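PDB 4ACK: TSSL from Francisella novicida, which is a conserved component of the type VI secretion system, whose cytoplasmic domain probably links the membrane complex to the rest of the secretion machinery. Local coordinates for residues A[11-16]-A[40-45]; A[29-34]-A[84-89]; A[55-60]-A[114-119]; A[62-67]-A[122-127]. All blocks are in the same frame, centred on the assembly; numbering follows the deposited sequence.

Contact 1 of 4, residues A[11-16]-A[40-45]; sequences LDIIKT and KSIFFL
Ile13 and Ser41 face each other where helices 4-20 and 30-52 pack antiparallel, the short segments 11-16 and 40-45 running at 166° with their axes 10.5 Å apart. The two CA atoms of this pair are 7.2 Å from each other, and serine suits such a position because its small side chain lets the isoleucine come up against its CB. Ile13 does so with its long branch. CG1 lies anti to the carbonyl carbon (chi1 -69°) and CD1 continues outward in a nearly extended chain, so the branch lies against the CB of Ser41: CG1 of Ile13 is 3.8 Å and CD1 3.7 Å from it. The end methyl then meets Ile42. CD1 of Ile13 and CD1 of Ile42 are 3.4 Å apart, closer than usual for two methyls, and the two side chains cross at about a right angle. Ile42 gets there by folding: its CA–CB bond does not point at helix 4-20, but a second torsion of -58° bends CD1 back toward it. On the flank of this apolar core sits Asp12, whose OD2 is 4.3 Å from Ser41 OG, too far for a hydrogen bond; its OD1 instead has a long salt bridge to Lys15 NZ, one turn's reach along the same helix. Polar groups thus collect at the partly exposed border, while both isoleucines are buried. Helix 55-79 lies against the pair, where Ile13 rests on Leu65 and Val69 and Ile42 on Leu66, while Ser41 also touches Ile9 of helix 4-20.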
loop_
_atom_site.group_PDB
_atom_site.type_symbol
_atom_site.label_atom_id
_atom_site.label_comp_id
_atom_site.label_asym_id
_atom_site.label_seq_id
_atom_site.Cartn_x
_atom_site.Cartn_y
_atom_site.Cartn_z
ATOM N N LEU A 11 6.499 1.896 -6.987
ATOM C CA LEU A 11 6.938 0.734 -7.799
ATOM C C LEU A 11 8.072 -0.044 -7.204
ATOM O O LEU A 11 8.038 -1.262 -7.182
ATOM C CB LEU A 11 7.292 1.169 -9.209
ATOM C CG LEU A 11 6.086 1.715 -9.963
ATOM C CD1 LEU A 11 6.502 2.197 -11.381
ATOM C CD2 LEU A 11 4.984 0.654 -10.048
ATOM N N ASP A 12 9.057 0.643 -6.656
ATOM C CA ASP A 12 10.167 -0.073 -6.071
ATOM C C ASP A 12 9.736 -0.930 -4.859
ATOM O O ASP A 12 10.124 -2.113 -4.754
ATOM C CB ASP A 12 11.340 0.846 -5.725
ATOM C CG ASP A 12 12.662 0.098 -5.640
ATOM O OD1 ASP A 12 12.897 -0.807 -6.477
ATOM O OD2 ASP A 12 13.467 0.411 -4.730
ATOM N N ILE A 13 8.962 -0.320 -3.960
ATOM C CA ILE A 13 8.349 -1.020 -2.842
ATOM C C ILE A 13 7.481 -2.158 -3.329
ATOM O O ILE A 13 7.567 -3.255 -2.831
ATOM C CB ILE A 13 7.562 -0.052 -1.941
ATOM C CG1 ILE A 13 8.577 0.852 -1.239
ATOM C CG2 ILE A 13 6.707 -0.826 -0.947
ATOM C CD1 ILE A 13 8.020 2.231 -0.787
ATOM N N ILE A 14 6.656 -1.928 -4.326
ATOM C CA ILE A 14 5.887 -3.040 -4.795
ATOM C C ILE A 14 6.923 -4.204 -5.186
ATOM O O ILE A 14 6.884 -5.301 -4.600
ATOM C CB ILE A 14 4.834 -2.585 -5.803
ATOM C CG1 ILE A 14 3.805 -1.654 -5.104
ATOM C CG2 ILE A 14 4.103 -3.751 -6.364
ATOM C CD1 ILE A 14 2.686 -1.153 -6.061
ATOM N N LYS A 15 7.901 -3.923 -6.064
ATOM C CA LYS A 15 9.041 -4.842 -6.345
ATOM C C LYS A 15 9.688 -5.509 -5.091
ATOM O O LYS A 15 9.632 -6.733 -4.961
ATOM C CB LYS A 15 10.080 -4.110 -7.261
ATOM C CG LYS A 15 11.229 -4.961 -7.881
ATOM C CD LYS A 15 12.245 -4.097 -8.708
ATOM C CE LYS A 15 13.270 -3.367 -7.784
ATOM N NZ LYS A 15 14.531 -4.170 -7.551
ATOM N N THR A 16 10.278 -4.736 -4.170
ATOM C CA THR A 16 10.856 -5.318 -2.934
ATOM C C THR A 16 9.865 -6.254 -2.164
ATOM O O THR A 16 10.329 -7.125 -1.404
ATOM C CB THR A 16 11.453 -4.272 -1.926
ATOM O OG1 THR A 16 12.547 -3.533 -2.500
ATOM C CG2 THR A 16 11.936 -4.953 -0.652
ATOM N N LYS A 40 13.505 2.615 4.410
ATOM C CA LYS A 40 14.294 3.657 3.774
ATOM C C LYS A 40 13.524 4.298 2.609
ATOM O O LYS A 40 13.474 5.521 2.510
ATOM C CB LYS A 40 15.652 3.124 3.325
ATOM C CG LYS A 40 16.608 2.930 4.484
ATOM C CD LYS A 40 17.818 2.131 4.055
ATOM C CE LYS A 40 18.535 2.842 2.926
ATOM N NZ LYS A 40 19.307 1.876 2.102
ATOM N N SER A 41 12.956 3.489 1.733
ATOM C CA SER A 41 12.108 3.983 0.665
ATOM C C SER A 41 10.871 4.810 1.157
ATOM O O SER A 41 10.515 5.810 0.553
ATOM C CB SER A 41 11.644 2.816 -0.177
ATOM O OG SER A 41 12.693 2.433 -1.020
ATOM N N ILE A 42 10.273 4.399 2.266
ATOM C CA ILE A 42 9.158 5.124 2.851
ATOM C C ILE A 42 9.598 6.491 3.351
ATOM O O ILE A 42 8.913 7.483 3.070
ATOM C CB ILE A 42 8.424 4.334 3.971
ATOM C CG1 ILE A 42 7.844 3.020 3.426
ATOM C CG2 ILE A 42 7.317 5.191 4.689
ATOM C CD1 ILE A 42 6.889 3.179 2.281
ATOM N N PHE A 43 10.723 6.544 4.059
ATOM C CA PHE A 43 11.297 7.821 4.497
ATOM C C PHE A 43 11.452 8.878 3.379
ATOM O O PHE A 43 11.025 10.039 3.567
ATOM C CB PHE A 43 12.641 7.682 5.186
ATOM C CG PHE A 43 13.205 9.016 5.634
ATOM C CD1 PHE A 43 13.932 9.822 4.748
ATOM C CD2 PHE A 43 12.922 9.514 6.923
ATOM C CE1 PHE A 43 14.408 11.091 5.145
ATOM C CE2 PHE A 43 13.411 10.801 7.344
ATOM C CZ PHE A 43 14.153 11.573 6.455
ATOM N N PHE A 44 12.052 8.463 2.253
ATOM C CA PHE A 44 12.199 9.287 1.055
ATOM C C PHE A 44 10.834 9.597 0.398
ATOM O O PHE A 44 10.630 10.683 -0.163
ATOM C CB PHE A 44 13.147 8.616 0.003
ATOM C CG PHE A 44 14.660 8.582 0.385
ATOM C CD1 PHE A 44 15.452 9.753 0.355
ATOM C CD2 PHE A 44 15.306 7.358 0.707
ATOM C CE1 PHE A 44 16.853 9.716 0.689
ATOM C CE2 PHE A 44 16.694 7.310 1.049
ATOM C CZ PHE A 44 17.465 8.496 1.032
ATOM N N LEU A 45 9.931 8.623 0.361
ATOM C CA LEU A 45 8.596 8.863 -0.189
ATOM C C LEU A 45 7.924 9.946 0.677
ATOM O O LEU A 45 7.481 10.900 0.160
ATOM C CB LEU A 45 7.720 7.604 -0.284
ATOM C CG LEU A 45 6.300 7.723 -0.907
ATOM C CD1 LEU A 45 6.231 8.434 -2.358
ATOM C CD2 LEU A 45 5.626 6.299 -0.952
#

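Contact 2 of 4, residues A[29-34]-A[84-89]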
loop_
_atom_site.group_PDB
_atom_site.type_symbol
_atom_site.label_atom_id
_atom_site.label_comp_id
_atom_site.label_asym_id
_atom_site.label_seq_id
_atom_site.Cartn_x
_atom_site.Cartn_y
_atom_site.Cartn_z
ATOM N N GLU A 29 16.603 -13.245 8.052
ATOM C CA GLU A 29 17.641 -12.240 7.957
ATOM C C GLU A 29 17.502 -11.543 6.599
ATOM O O GLU A 29 17.814 -10.352 6.473
ATOM C CB GLU A 29 19.037 -12.834 8.187
ATOM C CG GLU A 29 20.198 -11.857 7.948
ATOM C CD GLU A 29 20.744 -11.214 9.216
ATOM O OE1 GLU A 29 19.953 -10.808 10.100
ATOM O OE2 GLU A 29 21.985 -11.094 9.309
ATOM N N LYS A 30 17.024 -12.284 5.602
ATOM C CA LYS A 30 16.689 -11.715 4.318
ATOM C C LYS A 30 15.488 -10.744 4.491
ATOM O O LYS A 30 15.658 -9.517 4.391
ATOM C CB LYS A 30 16.397 -12.835 3.315
ATOM C CG LYS A 30 17.613 -13.765 3.060
ATOM C CD LYS A 30 17.216 -15.076 2.442
ATOM C CE LYS A 30 18.071 -15.374 1.224
ATOM N NZ LYS A 30 17.334 -16.312 0.300
ATOM N N ILE A 31 14.303 -11.292 4.798
ATOM C CA ILE A 31 13.136 -10.493 5.204
ATOM C C ILE A 31 13.483 -9.194 5.949
ATOM O O ILE A 31 12.958 -8.145 5.601
ATOM C CB ILE A 31 12.088 -11.322 6.009
ATOM C CG1 ILE A 31 10.950 -11.809 5.104
ATOM C CG2 ILE A 31 11.487 -10.489 7.155
ATOM C CD1 ILE A 31 11.347 -12.760 4.013
ATOM N N SER A 32 14.368 -9.265 6.945
ATOM C CA SER A 32 14.736 -8.093 7.757
ATOM C C SER A 32 15.493 -7.025 6.951
ATOM O O SER A 32 15.337 -5.806 7.177
ATOM C CB SER A 32 15.551 -8.511 8.966
ATOM O OG SER A 32 16.301 -7.421 9.489
ATOM N N TYR A 33 16.288 -7.482 5.986
ATOM C CA TYR A 33 17.066 -6.566 5.180
ATOM C C TYR A 33 16.150 -5.851 4.187
ATOM O O TYR A 33 16.284 -4.661 3.999
ATOM C CB TYR A 33 18.221 -7.270 4.477
ATOM C CG TYR A 33 18.631 -6.619 3.178
ATOM C CD1 TYR A 33 19.576 -5.596 3.168
ATOM C CD2 TYR A 33 18.079 -7.036 1.956
ATOM C CE1 TYR A 33 19.959 -4.984 1.976
ATOM C CE2 TYR A 33 18.457 -6.429 0.759
ATOM C CZ TYR A 33 19.410 -5.409 0.795
ATOM O OH TYR A 33 19.812 -4.786 -0.343
ATOM N N HIS A 34 15.228 -6.582 3.583
ATOM C CA HIS A 34 14.288 -6.024 2.643
ATOM C C HIS A 34 13.231 -5.084 3.252
ATOM O O HIS A 34 12.899 -4.047 2.692
ATOM C CB HIS A 34 13.595 -7.154 1.967
ATOM C CG HIS A 34 14.391 -7.751 0.857
ATOM N ND1 HIS A 34 14.838 -9.063 0.876
ATOM C CD2 HIS A 34 14.790 -7.225 -0.329
ATOM C CE1 HIS A 34 15.478 -9.310 -0.257
ATOM N NE2 HIS A 34 15.468 -8.214 -1.003
ATOM N N ILE A 84 7.848 -16.755 9.807
ATOM C CA ILE A 84 8.032 -15.382 9.306
ATOM C C ILE A 84 7.664 -14.405 10.417
ATOM O O ILE A 84 6.664 -14.566 11.123
ATOM C CB ILE A 84 7.230 -15.079 7.977
ATOM C CG1 ILE A 84 7.516 -16.118 6.866
ATOM C CG2 ILE A 84 7.462 -13.625 7.497
ATOM C CD1 ILE A 84 8.717 -15.824 5.973
ATOM N N SER A 85 8.515 -13.411 10.579
ATOM C CA SER A 85 8.358 -12.428 11.611
ATOM C C SER A 85 8.178 -11.090 10.868
ATOM O O SER A 85 8.947 -10.783 9.918
ATOM C CB SER A 85 9.606 -12.446 12.488
ATOM O OG SER A 85 9.391 -11.783 13.708
ATOM N N TRP A 86 7.152 -10.324 11.253
ATOM C CA TRP A 86 6.747 -9.094 10.533
ATOM C C TRP A 86 5.913 -8.206 11.382
ATOM O O TRP A 86 4.714 -8.448 11.546
ATOM C CB TRP A 86 5.909 -9.409 9.298
ATOM C CG TRP A 86 5.701 -8.209 8.415
ATOM C CD1 TRP A 86 4.556 -7.442 8.287
ATOM C CD2 TRP A 86 6.669 -7.630 7.537
ATOM N NE1 TRP A 86 4.758 -6.428 7.361
ATOM C CE2 TRP A 86 6.040 -6.519 6.884
ATOM C CE3 TRP A 86 8.006 -7.941 7.226
ATOM C CZ2 TRP A 86 6.709 -5.717 5.950
ATOM C CZ3 TRP A 86 8.679 -7.136 6.277
ATOM C CH2 TRP A 86 8.011 -6.036 5.646
ATOM N N SER A 87 6.540 -7.192 11.947
ATOM C CA SER A 87 5.790 -6.152 12.615
ATOM C C SER A 87 5.146 -5.186 11.546
ATOM O O SER A 87 5.801 -4.785 10.565
ATOM C CB SER A 87 6.716 -5.432 13.574
ATOM O OG SER A 87 5.940 -4.885 14.633
ATOM N N LEU A 88 3.868 -4.862 11.717
ATOM C CA LEU A 88 3.121 -4.093 10.743
ATOM C C LEU A 88 3.731 -2.681 10.470
ATOM O O LEU A 88 3.929 -1.856 11.357
ATOM C CB LEU A 88 1.635 -3.996 11.164
ATOM C CG LEU A 88 0.760 -5.259 11.304
ATOM C CD1 LEU A 88 -0.742 -4.908 11.558
ATOM C CD2 LEU A 88 0.850 -6.176 10.105
ATOM N N LEU A 89 4.020 -2.418 9.214
ATOM C CA LEU A 89 4.447 -1.082 8.798
ATOM C C LEU A 89 3.337 -0.038 9.000
ATOM O O LEU A 89 3.579 1.100 9.427
ATOM C CB LEU A 89 4.807 -1.149 7.335
ATOM C CG LEU A 89 6.096 -1.940 7.097
ATOM C CD1 LEU A 89 6.366 -2.030 5.626
ATOM C CD2 LEU A 89 7.223 -1.231 7.793
#
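Trp86 NE1 and Leu89 N are both hydrogen-bonded to one oxygen, OD1 of Asp70 on helix 55-79, and this double grip sets the indole of Trp86 beside Ile31 at the start of helix 30-52. The loop 84-89 meets that helix chiefly through Ile31. CG2 of Ile31 lies at the edge of the indole, near the ring plane, 4.3 Å from CE3 of Trp86, and 3.8 Å from the backbone O of Ser85. The other branch reaches along the loop, ending with Ile31 CD1 4.5 Å from CD1 of Ile84. Branching at CB therefore suits Ile31: two arms touch separate residues of an irregular backbone. The indole comes within range because CG of Trp86 is anti to the backbone N (chi1 -169°), which swings the ring off the loop toward the helices. Arg35, one turn further along helix 30-52, makes a cation-pi contact with this ring and a hydrogen bond to Ser87 O. Ile20 of helix 4-20 also packs on Ile31. Across 29-34 and 84-89 themselves there is no hydrogen bond, so the touch between the two segments is apolar packing, with polar bonds to Asp70 and from Arg35 fixing the loop and the indole around it.

Contact 3 of 4, residues A[55-60]-A[114-119]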
loop_
_atom_site.group_PDB
_atom_site.type_symbol
_atom_site.label_atom_id
_atom_site.label_comp_id
_atom_site.label_asym_id
_atom_site.label_seq_id
_atom_site.Cartn_x
_atom_site.Cartn_y
_atom_site.Cartn_z
ATOM N N GLU A 55 -0.430 16.753 5.061
ATOM C CA GLU A 55 -0.250 15.519 5.777
ATOM C C GLU A 55 -1.290 14.501 5.425
ATOM O O GLU A 55 -0.968 13.302 5.328
ATOM C CB GLU A 55 -0.333 15.764 7.298
ATOM C CG GLU A 55 0.827 16.648 7.846
ATOM C CD GLU A 55 1.517 15.984 9.020
ATOM O OE1 GLU A 55 1.529 14.716 9.057
ATOM O OE2 GLU A 55 2.037 16.721 9.894
ATOM N N THR A 56 -2.539 14.938 5.272
ATOM C CA THR A 56 -3.648 13.997 4.959
ATOM C C THR A 56 -3.426 13.347 3.591
ATOM O O THR A 56 -3.498 12.116 3.436
ATOM C CB THR A 56 -5.032 14.709 4.987
ATOM O OG1 THR A 56 -5.245 15.231 6.284
ATOM C CG2 THR A 56 -6.189 13.779 4.609
ATOM N N VAL A 57 -3.111 14.178 2.597
ATOM C CA VAL A 57 -2.822 13.675 1.228
ATOM C C VAL A 57 -1.598 12.720 1.235
ATOM O O VAL A 57 -1.643 11.645 0.640
ATOM C CB VAL A 57 -2.675 14.830 0.194
ATOM C CG1 VAL A 57 -2.112 14.325 -1.105
ATOM C CG2 VAL A 57 -4.057 15.520 -0.013
ATOM N N CYS A 58 -0.538 13.076 1.934
ATOM C CA CYS A 58 0.613 12.203 2.029
ATOM C C CYS A 58 0.190 10.858 2.640
ATOM O O CYS A 58 0.504 9.799 2.095
ATOM C CB CYS A 58 1.706 12.851 2.851
ATOM S SG CYS A 58 2.416 14.337 2.033
ATOM N N LYS A 59 -0.542 10.914 3.751
ATOM C CA LYS A 59 -1.131 9.671 4.306
ATOM C C LYS A 59 -2.004 8.898 3.316
ATOM O O LYS A 59 -1.931 7.678 3.254
ATOM C CB LYS A 59 -1.894 9.948 5.605
ATOM C CG LYS A 59 -2.757 8.738 6.112
ATOM C CD LYS A 59 -3.366 9.077 7.496
ATOM C CE LYS A 59 -4.649 9.960 7.255
ATOM N NZ LYS A 59 -5.431 10.040 8.459
ATOM N N TYR A 60 -2.819 9.572 2.524
ATOM C CA TYR A 60 -3.648 8.842 1.612
ATOM C C TYR A 60 -2.852 8.070 0.550
ATOM O O TYR A 60 -3.361 7.165 -0.117
ATOM C CB TYR A 60 -4.634 9.769 0.930
ATOM C CG TYR A 60 -5.823 10.189 1.782
ATOM C CD1 TYR A 60 -5.900 9.868 3.161
ATOM C CD2 TYR A 60 -6.831 10.954 1.219
ATOM C CE1 TYR A 60 -6.982 10.238 3.911
ATOM C CE2 TYR A 60 -7.938 11.347 1.967
ATOM C CZ TYR A 60 -8.008 10.983 3.295
ATOM O OH TYR A 60 -9.130 11.371 3.986
ATOM N N ASN A 114 -13.461 15.684 -5.872
ATOM C CA ASN A 114 -12.454 15.811 -6.879
ATOM C C ASN A 114 -11.368 16.815 -6.564
ATOM O O ASN A 114 -11.013 17.605 -7.398
ATOM C CB ASN A 114 -13.131 16.229 -8.147
ATOM C CG ASN A 114 -12.457 15.707 -9.326
ATOM O OD1 ASN A 114 -11.430 16.229 -9.741
ATOM N ND2 ASN A 114 -12.999 14.648 -9.881
ATOM N N ILE A 115 -10.812 16.727 -5.372
ATOM C CA ILE A 115 -9.717 17.586 -4.932
ATOM C C ILE A 115 -8.284 17.010 -4.980
ATOM O O ILE A 115 -7.318 17.755 -4.812
ATOM C CB ILE A 115 -9.961 18.184 -3.496
ATOM C CG1 ILE A 115 -10.420 17.108 -2.506
ATOM C CG2 ILE A 115 -10.947 19.389 -3.555
ATOM C CD1 ILE A 115 -10.466 17.574 -1.047
ATOM N N TYR A 116 -8.127 15.717 -5.245
ATOM C CA TYR A 116 -6.860 15.066 -4.903
ATOM C C TYR A 116 -5.897 14.963 -6.056
ATOM O O TYR A 116 -6.336 14.815 -7.178
ATOM C CB TYR A 116 -7.174 13.675 -4.365
ATOM C CG TYR A 116 -7.928 13.739 -3.076
ATOM C CD1 TYR A 116 -7.255 13.912 -1.864
ATOM C CD2 TYR A 116 -9.320 13.656 -3.067
ATOM C CE1 TYR A 116 -7.970 13.981 -0.662
ATOM C CE2 TYR A 116 -10.035 13.699 -1.868
ATOM C CZ TYR A 116 -9.363 13.843 -0.689
ATOM O OH TYR A 116 -10.096 13.889 0.452
ATOM N N PRO A 117 -4.583 14.998 -5.784
ATOM C CA PRO A 117 -3.655 14.829 -6.893
ATOM C C PRO A 117 -3.783 13.452 -7.526
ATOM O O PRO A 117 -4.219 12.511 -6.866
ATOM C CB PRO A 117 -2.294 14.935 -6.245
ATOM C CG PRO A 117 -2.536 14.761 -4.758
ATOM C CD PRO A 117 -3.901 15.307 -4.526
ATOM N N GLN A 118 -3.370 13.331 -8.781
ATOM C CA GLN A 118 -3.512 12.095 -9.547
ATOM C C GLN A 118 -2.786 10.895 -8.913
ATOM O O GLN A 118 -3.259 9.788 -8.996
ATOM C CB GLN A 118 -2.969 12.291 -10.966
ATOM C CG GLN A 118 -3.417 11.203 -11.902
ATOM C CD GLN A 118 -4.903 11.343 -12.284
ATOM O OE1 GLN A 118 -5.688 12.108 -11.665
ATOM N NE2 GLN A 118 -5.289 10.620 -13.313
ATOM N N ILE A 119 -1.650 11.147 -8.279
ATOM C CA ILE A 119 -0.929 10.110 -7.553
ATOM C C ILE A 119 -1.783 9.319 -6.464
ATOM O O ILE A 119 -1.491 8.127 -6.176
ATOM C CB ILE A 119 0.400 10.640 -6.972
ATOM C CG1 ILE A 119 1.219 9.470 -6.403
ATOM C CG2 ILE A 119 0.174 11.773 -5.913
ATOM C CD1 ILE A 119 2.669 9.770 -6.115
#
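Tyr116 and Tyr60 meet in the all-helical cytoplasmic domain of TssL, where the connection leading into helix 118-129 lies over the first turns of helix 55-79. From CB, which points toward helix 55-79, the side chain of Tyr116 leaves with CG anti to the carbonyl carbon (chi1 -65°), and that carries CD1, CE1, CZ and OH past their partners in succession. CD1 of Tyr116 comes first, 4.0 Å from CG2 of Val57, the methyl lying near the ring plane. CE1 of Tyr116 is next: it is 3.7 Å from both CD2 and CE2 of Tyr60. CZ of Tyr116 lies 3.9 Å from Tyr60 CE2, and its OH ends 3.7 Å from the same CE2, close to the plane of Tyr60 and at its edge. The two rings are neither stacked nor perpendicular; their planes make 39° and their centroids are 5.7 Å apart. Each is also covered on one face by a residue of its own segment, Tyr60 by Thr56 CG2 and Tyr116 by Ile115 CG1, both placed toward the rim. Tyrosine suits position 60 because a large flat hydrocarbon can pack while the hydroxyl reaches a polar partner: the OH of Tyr60 is hydrogen-bonded to Asn109 ND2. Ile110 of the same helix 99-112 touches both tyrosine side chains. Pro117, immediately before helix 118-129, offers a compact apolar ring. Val57 serves both residues by its fork: while CG2 faces the tyrosine, CG1 of Val57, anti to the backbone N, lies 3.7 Å from CG of Pro117.

Contact 4 of 4, residues A[62-67]-A[122-127]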
loop_
_atom_site.group_PDB
_atom_site.type_symbol
_atom_site.label_atom_id
_atom_site.label_comp_id
_atom_site.label_asym_id
_atom_site.label_seq_id
_atom_site.Cartn_x
_atom_site.Cartn_y
_atom_site.Cartn_z
ATOM N N VAL A 62 0.624 7.103 1.101
ATOM C CA VAL A 62 1.545 6.165 1.708
ATOM C C VAL A 62 0.837 5.064 2.588
ATOM O O VAL A 62 1.301 3.947 2.657
ATOM C CB VAL A 62 2.583 6.922 2.562
ATOM C CG1 VAL A 62 3.526 5.965 3.435
ATOM C CG2 VAL A 62 3.398 7.870 1.636
ATOM N N PHE A 63 -0.243 5.402 3.289
ATOM C CA PHE A 63 -0.884 4.337 4.108
ATOM C C PHE A 63 -1.311 3.083 3.275
ATOM O O PHE A 63 -1.074 1.970 3.695
ATOM C CB PHE A 63 -2.077 4.878 4.864
ATOM C CG PHE A 63 -2.725 3.846 5.727
ATOM C CD1 PHE A 63 -3.682 2.966 5.191
ATOM C CD2 PHE A 63 -2.321 3.703 7.050
ATOM C CE1 PHE A 63 -4.277 1.984 6.016
ATOM C CE2 PHE A 63 -2.909 2.701 7.891
ATOM C CZ PHE A 63 -3.866 1.861 7.367
ATOM N N PRO A 64 -1.986 3.268 2.134
ATOM C CA PRO A 64 -2.411 2.110 1.405
ATOM C C PRO A 64 -1.250 1.256 0.910
ATOM O O PRO A 64 -1.430 0.061 0.709
ATOM C CB PRO A 64 -3.152 2.697 0.190
ATOM C CG PRO A 64 -3.671 4.052 0.708
ATOM C CD PRO A 64 -2.545 4.515 1.586
ATOM N N LEU A 65 -0.094 1.873 0.619
ATOM C CA LEU A 65 1.048 1.113 0.153
ATOM C C LEU A 65 1.551 0.290 1.281
ATOM O O LEU A 65 1.885 -0.873 1.086
ATOM C CB LEU A 65 2.164 2.042 -0.392
ATOM C CG LEU A 65 3.461 1.344 -0.764
ATOM C CD1 LEU A 65 3.106 0.446 -1.963
ATOM C CD2 LEU A 65 4.508 2.432 -1.128
ATOM N N LEU A 66 1.613 0.854 2.476
ATOM C CA LEU A 66 1.987 0.065 3.658
ATOM C C LEU A 66 1.036 -1.087 3.992
ATOM O O LEU A 66 1.477 -2.169 4.475
ATOM C CB LEU A 66 2.036 0.925 4.902
ATOM C CG LEU A 66 2.888 2.191 4.856
ATOM C CD1 LEU A 66 2.912 2.857 6.233
ATOM C CD2 LEU A 66 4.293 1.932 4.363
ATOM N N ALA A 67 -0.259 -0.822 3.859
ATOM C CA ALA A 67 -1.275 -1.831 4.070
ATOM C C ALA A 67 -1.162 -2.957 3.022
ATOM O O ALA A 67 -1.390 -4.134 3.340
ATOM C CB ALA A 67 -2.651 -1.201 3.985
ATOM N N GLN A 122 -3.568 6.693 -8.512
ATOM C CA GLN A 122 -2.619 5.796 -9.154
ATOM C C GLN A 122 -2.102 4.845 -8.108
ATOM O O GLN A 122 -1.849 3.692 -8.388
ATOM C CB GLN A 122 -1.394 6.571 -9.735
ATOM C CG GLN A 122 -1.773 7.542 -10.886
ATOM C CD GLN A 122 -0.578 8.388 -11.409
ATOM O OE1 GLN A 122 0.105 9.098 -10.645
ATOM N NE2 GLN A 122 -0.345 8.320 -12.727
ATOM N N THR A 123 -1.867 5.350 -6.911
ATOM C CA THR A 123 -1.428 4.497 -5.849
ATOM C C THR A 123 -2.506 3.424 -5.510
ATOM O O THR A 123 -2.158 2.230 -5.386
ATOM C CB THR A 123 -1.051 5.316 -4.667
ATOM O OG1 THR A 123 0.007 6.201 -5.075
ATOM C CG2 THR A 123 -0.570 4.414 -3.556
ATOM N N ILE A 124 -3.789 3.824 -5.443
ATOM C CA ILE A 124 -4.865 2.851 -5.194
ATOM C C ILE A 124 -4.944 1.877 -6.366
ATOM O O ILE A 124 -5.001 0.687 -6.168
ATOM C CB ILE A 124 -6.270 3.478 -4.965
ATOM C CG1 ILE A 124 -6.260 4.452 -3.780
ATOM C CG2 ILE A 124 -7.354 2.364 -4.753
ATOM C CD1 ILE A 124 -5.853 3.866 -2.478
ATOM N N SER A 125 -4.986 2.400 -7.585
ATOM C CA SER A 125 -5.044 1.554 -8.803
ATOM C C SER A 125 -3.910 0.485 -8.780
ATOM O O SER A 125 -4.151 -0.715 -8.985
ATOM C CB SER A 125 -4.865 2.428 -10.044
ATOM O OG SER A 125 -5.121 1.663 -11.191
ATOM N N LEU A 126 -2.704 0.923 -8.441
ATOM C CA LEU A 126 -1.578 0.008 -8.387
ATOM C C LEU A 126 -1.755 -1.104 -7.378
ATOM O O LEU A 126 -1.600 -2.260 -7.735
ATOM C CB LEU A 126 -0.231 0.744 -8.112
ATOM C CG LEU A 126 0.288 1.575 -9.336
ATOM C CD1 LEU A 126 1.355 2.565 -8.911
ATOM C CD2 LEU A 126 0.826 0.717 -10.482
ATOM N N ILE A 127 -2.044 -0.768 -6.114
ATOM C CA ILE A 127 -2.217 -1.818 -5.108
ATOM C C ILE A 127 -3.363 -2.753 -5.502
ATOM O O ILE A 127 -3.203 -3.961 -5.338
ATOM C CB ILE A 127 -2.276 -1.329 -3.664
ATOM C CG1 ILE A 127 -3.542 -0.533 -3.394
ATOM C CG2 ILE A 127 -1.041 -0.475 -3.334
ATOM C CD1 ILE A 127 -3.941 -0.440 -1.885
#
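Pro64 packs on Ile124 and Ile127 in a buried, predominantly apolar contact close to the centre of the chain, between helices 55-79 and 118-129, whose short segments 62-67 and 122-127 run nearly parallel, at 12°, with axes 9.5 Å apart. The CA atoms pair as Pro64 with Ile124, 7.1 Å, and Leu65 with Ile127, 6.9 Å. Proline suits the interior of a helix here at a price. Its nitrogen has no hydrogen to give to the turn before, and helix 55-79 is kinked at that point, but the ring presents a firm hydrocarbon surface to its neighbour. Ile124 meets that surface with the end of its long branch: CD1 of Ile124, folded round by a second torsion of -59°, lies 3.9 Å from CG of Pro64. Ile127 approaches further along. Its CG1 takes the crowded position between the backbone N and the carbonyl carbon (chi1 68°), an uncommon choice in a helix, and this brings CD1 of Ile127 to 3.8 Å from CB of Pro64 and 3.6 Å from its carbonyl O. CG2 of Ile127 lies near the same carbonyl O and also reaches Leu65, 4.5 Å from Leu65 CD1. Thr123 also turns its CB toward helix 55-79; its buried hydroxyl is satisfied by a hydrogen bond with O of Ile119 one turn back. Other helices close round the pair. Helix 99-112 brings Ile106 against Pro64 and Thr107 and Ile110 against Ile124, while Leu65 is covered by Ile13 and Ile14 of helix 4-20 and by Leu45 of helix 30-52.

Helix 55-79 ties the four contacts together. Contacts 3 and 4 lie successively along it, about 12 Å between centres; contact 4 joins it to helix 118-129 and contact 3 to the residues leading into that helix. They touch where Lys59 O is 3.6 Å from Pro64 CD. Contact 1, about 11 Å from contact 4 centre to centre, covers another side of the same helix, with Ile13 CD1 3.5 Å from Leu65 CD2, so the two form one continuous apolar core. Contact 2 shares helix 30-52 with contact 1, the two centres about 14 Å apart, and carries the packing outward to the loop before helix 89-94. Contacts 2 and 3 lie on opposite sides of the chain's centre, their centres about 28 Å apart.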